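Local coordinates for protein beta-lactamase (Nostoc sp., PDB 6NHS) that probably hydrolyses the beta-lactam ring of penicillin-type antibiotics, as a class D serine beta-lactamase of the penicillin-binding transpeptidase superfamily, at residues G124-R127 with M128-I132; I191-T195 with P196-L200. One frame throughout, in Å; residues are numbered along the deposited sequence.

Interaction 1 of 2, residues G124-R127 with M128-I132; sequences GHER and MEKFI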
loop_
_atom_site.group_PDB
_atom_site.type_symbol
_atom_site.label_atom_id
_atom_site.label_comp_id
_atom_site.label_asym_id
_atom_site.label_seq_id
_atom_site.Cartn_x
_atom_site.Cartn_y
_atom_site.Cartn_z
ATOM N N GLY A 124 3.296 3.231 -19.254
ATOM C CA GLY A 124 3.375 2.270 -20.333
ATOM C C GLY A 124 3.957 0.941 -19.881
ATOM O O GLY A 124 4.670 0.844 -18.883
ATOM N N HIS A 125 3.655 -0.093 -20.668
ATOM C CA HIS A 125 4.000 -1.462 -20.280
ATOM C C HIS A 125 5.510 -1.649 -20.146
ATOM O O HIS A 125 5.980 -2.258 -19.180
ATOM C CB HIS A 125 3.417 -2.447 -21.298
ATOM C CG HIS A 125 3.689 -3.887 -20.984
ATOM N ND1 HIS A 125 4.740 -4.585 -21.539
ATOM C CD2 HIS A 125 3.035 -4.765 -20.186
ATOM C CE1 HIS A 125 4.728 -5.829 -21.089
ATOM N NE2 HIS A 125 3.701 -5.965 -20.270
ATOM N N GLU A 126 6.287 -1.126 -21.096
ATOM C CA GLU A 126 7.729 -1.364 -21.078
ATOM C C GLU A 126 8.388 -0.697 -19.876
ATOM O O GLU A 126 9.209 -1.313 -19.189
ATOM C CB GLU A 126 8.373 -0.872 -22.374
ATOM C CG GLU A 126 9.887 -1.057 -22.378
ATOM C CD GLU A 126 10.558 -0.460 -23.599
ATOM O OE1 GLU A 126 9.848 -0.111 -24.563
ATOM O OE2 GLU A 126 11.803 -0.343 -23.589
ATOM N N ARG A 127 8.058 0.568 -19.614
ATOM C CA ARG A 127 8.647 1.238 -18.460
ATOM C C ARG A 127 8.156 0.624 -17.156
ATOM O O ARG A 127 8.921 0.520 -16.192
ATOM C CB ARG A 127 8.346 2.736 -18.492
ATOM C CG ARG A 127 9.193 3.510 -19.492
ATOM C CD ARG A 127 9.147 5.004 -19.198
ATOM N NE ARG A 127 7.813 5.565 -19.390
ATOM C CZ ARG A 127 7.570 6.861 -19.553
ATOM N NH1 ARG A 127 8.569 7.732 -19.537
ATOM N NH2 ARG A 127 6.330 7.287 -19.735
HETATM N N MSE A 128 6.892 0.212 -17.104
HETATM C CA MSE A 128 6.343 -0.364 -15.879
HETATM C C MSE A 128 7.051 -1.672 -15.556
HETATM O O MSE A 128 7.429 -1.916 -14.418
HETATM C CB MSE A 128 4.840 -0.605 -15.995
HETATM C CG MSE A 128 4.208 -1.092 -14.686
HETATM SE SE MSE A 128 4.032 0.303 -13.328
HETATM C CE MSE A 128 2.430 1.189 -14.046
ATOM N N GLU A 129 7.234 -2.514 -16.573
ATOM C CA GLU A 129 7.914 -3.786 -16.347
ATOM C C GLU A 129 9.347 -3.573 -15.868
ATOM O O GLU A 129 9.829 -4.292 -14.988
ATOM C CB GLU A 129 7.889 -4.634 -17.622
ATOM C CG GLU A 129 8.011 -6.129 -17.339
ATOM C CD GLU A 129 8.282 -6.951 -18.577
ATOM O OE1 GLU A 129 7.780 -6.599 -19.664
ATOM O OE2 GLU A 129 9.013 -7.954 -18.460
ATOM N N LYS A 130 10.050 -2.590 -16.443
ATOM C CA LYS A 130 11.424 -2.321 -16.026
ATOM C C LYS A 130 11.487 -1.940 -14.553
ATOM O O LYS A 130 12.316 -2.465 -13.800
ATOM C CB LYS A 130 12.041 -1.217 -16.888
ATOM C CG LYS A 130 12.397 -1.647 -18.301
ATOM C CD LYS A 130 13.284 -0.618 -18.990
ATOM C CE LYS A 130 13.257 -0.787 -20.501
ATOM N NZ LYS A 130 13.428 -2.210 -20.903
ATOM N N PHE A 131 10.611 -1.028 -14.119
ATOM C CA PHE A 131 10.632 -0.608 -12.718
ATOM C C PHE A 131 10.211 -1.740 -11.787
ATOM O O PHE A 131 10.792 -1.906 -10.707
ATOM C CB PHE A 131 9.732 0.614 -12.516
ATOM C CG PHE A 131 10.419 1.920 -12.803
ATOM C CD1 PHE A 131 11.184 2.544 -11.826
ATOM C CD2 PHE A 131 10.306 2.519 -14.049
ATOM C CE1 PHE A 131 11.825 3.752 -12.086
ATOM C CE2 PHE A 131 10.938 3.725 -14.318
ATOM C CZ PHE A 131 11.702 4.343 -13.338
ATOM N N ILE A 132 9.205 -2.524 -12.188
ATOM C CA ILE A 132 8.770 -3.666 -11.383
ATOM C C ILE A 132 9.939 -4.609 -11.122
ATOM O O ILE A 132 10.167 -5.056 -9.992
ATOM C CB ILE A 132 7.605 -4.395 -12.081
ATOM C CG1 ILE A 132 6.309 -3.581 -11.983
ATOM C CG2 ILE A 132 7.410 -5.778 -11.487
ATOM C CD1 ILE A 132 5.601 -3.685 -10.634
HETATM O O HOH W 1 10.705 -3.519 -20.115
#

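Interaction 2 of 2, residues I191-T195 with P196-L200; sequences IYERT and PNYVL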
loop_
_atom_site.group_PDB
_atom_site.type_symbol
_atom_site.label_atom_id
_atom_site.label_comp_id
_atom_site.label_asym_id
_atom_site.label_seq_id
_atom_site.Cartn_x
_atom_site.Cartn_y
_atom_site.Cartn_z
ATOM N N ILE A 191 1.274 10.118 4.408
ATOM C CA ILE A 191 0.977 10.438 5.802
ATOM C C ILE A 191 -0.502 10.196 6.060
ATOM O O ILE A 191 -1.367 10.809 5.424
ATOM C CB ILE A 191 1.373 11.881 6.137
ATOM C CG1 ILE A 191 2.893 12.070 6.084
ATOM C CG2 ILE A 191 0.819 12.277 7.526
ATOM C CD1 ILE A 191 3.327 13.529 6.286
ATOM N N TYR A 192 -0.797 9.291 6.992
ATOM C CA TYR A 192 -2.162 8.943 7.368
ATOM C C TYR A 192 -2.587 9.568 8.690
ATOM O O TYR A 192 -3.717 10.056 8.815
ATOM C CB TYR A 192 -2.313 7.415 7.455
ATOM C CG TYR A 192 -3.673 6.976 7.944
ATOM C CD1 TYR A 192 -4.783 7.042 7.112
ATOM C CD2 TYR A 192 -3.854 6.514 9.242
ATOM C CE1 TYR A 192 -6.033 6.656 7.557
ATOM C CE2 TYR A 192 -5.098 6.121 9.694
ATOM C CZ TYR A 192 -6.184 6.195 8.847
ATOM O OH TYR A 192 -7.429 5.811 9.290
ATOM N N GLU A 193 -1.698 9.577 9.678
ATOM C CA GLU A 193 -2.029 10.082 11.000
ATOM C C GLU A 193 -0.748 10.575 11.651
ATOM O O GLU A 193 0.303 9.948 11.510
ATOM C CB GLU A 193 -2.690 8.990 11.843
ATOM C CG GLU A 193 -3.085 9.399 13.235
ATOM C CD GLU A 193 -3.916 8.328 13.893
ATOM O OE1 GLU A 193 -5.064 8.116 13.447
ATOM O OE2 GLU A 193 -3.413 7.682 14.828
ATOM N N ARG A 194 -0.836 11.695 12.362
ATOM C CA ARG A 194 0.364 12.323 12.894
ATOM C C ARG A 194 0.036 13.081 14.171
ATOM O O ARG A 194 -0.924 13.854 14.206
ATOM C CB ARG A 194 0.979 13.266 11.857
ATOM C CG ARG A 194 2.139 14.080 12.368
ATOM C CD ARG A 194 2.882 14.726 11.221
ATOM N NE ARG A 194 4.040 15.483 11.683
ATOM C CZ ARG A 194 5.099 15.762 10.930
ATOM N NH1 ARG A 194 6.107 16.459 11.437
ATOM N NH2 ARG A 194 5.157 15.336 9.673
ATOM N N THR A 195 0.833 12.845 15.216
ATOM C CA THR A 195 0.768 13.575 16.478
ATOM C C THR A 195 2.181 14.055 16.800
ATOM O O THR A 195 3.116 13.733 16.052
ATOM C CB THR A 195 0.218 12.688 17.604
ATOM O OG1 THR A 195 1.218 11.741 18.006
ATOM C CG2 THR A 195 -1.038 11.948 17.162
ATOM N N PRO A 196 2.396 14.822 17.876
ATOM C CA PRO A 196 3.779 15.149 18.260
ATOM C C PRO A 196 4.644 13.928 18.538
ATOM O O PRO A 196 5.874 14.036 18.468
ATOM C CB PRO A 196 3.603 16.002 19.522
ATOM C CG PRO A 196 2.284 16.636 19.346
ATOM C CD PRO A 196 1.421 15.616 18.648
ATOM N N ASN A 197 4.042 12.772 18.837
ATOM C CA ASN A 197 4.789 11.585 19.234
ATOM C C ASN A 197 5.086 10.618 18.091
ATOM O O ASN A 197 6.025 9.819 18.211
ATOM C CB ASN A 197 4.028 10.826 20.329
ATOM C CG ASN A 197 3.698 11.700 21.516
ATOM O OD1 ASN A 197 2.533 11.854 21.884
ATOM N ND2 ASN A 197 4.724 12.290 22.117
ATOM N N TYR A 198 4.321 10.649 17.000
ATOM C CA TYR A 198 4.534 9.660 15.950
ATOM C C TYR A 198 3.997 10.168 14.620
ATOM O O TYR A 198 3.124 11.038 14.570
ATOM C CB TYR A 198 3.880 8.316 16.307
ATOM C CG TYR A 198 2.367 8.350 16.436
ATOM C CD1 TYR A 198 1.548 8.231 15.316
ATOM C CD2 TYR A 198 1.756 8.468 17.678
ATOM C CE1 TYR A 198 0.164 8.258 15.430
ATOM C CE2 TYR A 198 0.371 8.488 17.803
ATOM C CZ TYR A 198 -0.417 8.381 16.674
ATOM O OH TYR A 198 -1.792 8.405 16.775
ATOM N N VAL A 199 4.519 9.588 13.539
ATOM C CA VAL A 199 4.000 9.794 12.191
ATOM C C VAL A 199 3.655 8.424 11.620
ATOM O O VAL A 199 4.540 7.570 11.459
ATOM C CB VAL A 199 5.004 10.526 11.286
ATOM C CG1 VAL A 199 4.413 10.716 9.881
ATOM C CG2 VAL A 199 5.402 11.862 11.892
ATOM N N LEU A 200 2.378 8.205 11.334
ATOM C CA LEU A 200 1.912 6.948 10.759
ATOM C C LEU A 200 1.643 7.158 9.274
ATOM O O LEU A 200 0.803 7.984 8.903
ATOM C CB LEU A 200 0.653 6.456 11.475
ATOM C CG LEU A 200 -0.019 5.180 10.966
ATOM C CD1 LEU A 200 0.942 4.008 11.058
ATOM C CD2 LEU A 200 -1.302 4.892 11.752
HETATM O O HOH W 2 0.241 10.843 20.393
#

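Interaction 1 of 2, residues G124-R127 with M128-I132
Glu126 and Lys130 lie side by side, one turn apart, at the start of helix 125-135, and with their neighbours they illustrate how a first helical turn settles its polar atoms. Gly124, at the N-cap, gives its carbonyl to the backbone N of Met128, the opening i to i+4 bond at 2.9 Å from O to N. The carbonyls of His125, Glu126 and Arg127 follow suit with Glu129, Lys130 and Phe131. Glu126 O has a second donor, a water 2.8 Å away. The lysine end occupies two positions, so its contacts are doubtful: in one, a bend at chi4 (-47°) puts NZ by this water, while the CE methylene comes closer to Glu126 OE2 (3.4 Å) than NZ does in a long salt bridge (3.7 Å). His125 and Glu129 also lie alongside, ring and carboxylate planes 62° apart; ND1 is 4.1 Å from OE1, too far for a hydrogen bond. Each has its polar partner elsewhere: His125 NE2 bonds Gly143 O, and Glu129 OE2 pairs with Lys133. Arg127 turns back to the carbonyls of Lys122 and Ile123, at the end of the preceding helix. The chemistry implies that four backbone bonds carry this turn, the Glu126-Lys130 pair probably contributing little.

Interaction 2 of 2, residues I191-T195 with P196-L200
Leu200 O accepts from both Tyr192 N (2.8 Å) and Glu193 N (3.1 Å), a classic beta bulge in the antiparallel hairpin of strands 191-194 and 198-207, whose short segments run at 152° to each other. The hairpin forms one margin of the antiparallel sheet, with 191-194 an outermost strand. Within the bulge, Leu200 N returns a bond to Glu193 O; beyond it, Thr195 N bonds Tyr198 O as the chain enters the turn through Pro196 and Asn197. There Thr195 OG1 accepts from Asn197 N at 3.1 Å and, weakly, from Tyr198 N, while a water links it to Asn197 OD1.

The side chains divide between two faces. On one, the non-hydrogen-bonded pair Arg194 and Val199 lie alongside each other, and Val199 CG2 rests over a face of the guanidinium, toward its rim. On the other, the hydrogen-bonded pair Glu193 and Leu200 come together, CB to CB at 4.2 Å, with Leu200 packing onto Leu221 of the next strand. Tyr192, beside the bulge, brings its ring edge to Leu200 CD2 and reaches helix 239-255 at Ile246 and Arg250. Outside the hairpin, Arg250 also pairs with Glu193 OE1, while OE2 has Tyr198 among its partners. The Tyr198 ring reaches across to strand 191-194, since its CG stands between backbone N and carbonyl carbon (chi1 63°), and Thr195 OG1 lies 3.2 Å above the ring plane, offset toward the rim. At the ring's far end, Tyr198 OH donates to the anti side of Glu193 OE2 at 2.6 Å, 26° out of the carboxylate plane.

How the interactions relate
Following the chain from the N terminus, interaction 1 comes first and interaction 2 opens only after it has closed; the two are in series, neither nested nor crossed. Each joins directly consecutive residues: 124-132 winds the first turns of helix 125-135, whereas 191-200 reverses direction at a hairpin and so closes a tight loop. The first belongs to the helical part, where side chains of its helix touch helices 65-76 and 113-123. The second adds the outermost strand 191-194 to strand 198-207, which pairs with 213-223, and reaches helix 239-255. Their centres lie 33 Å apart on opposite sides of the chain's centre, and they do not touch.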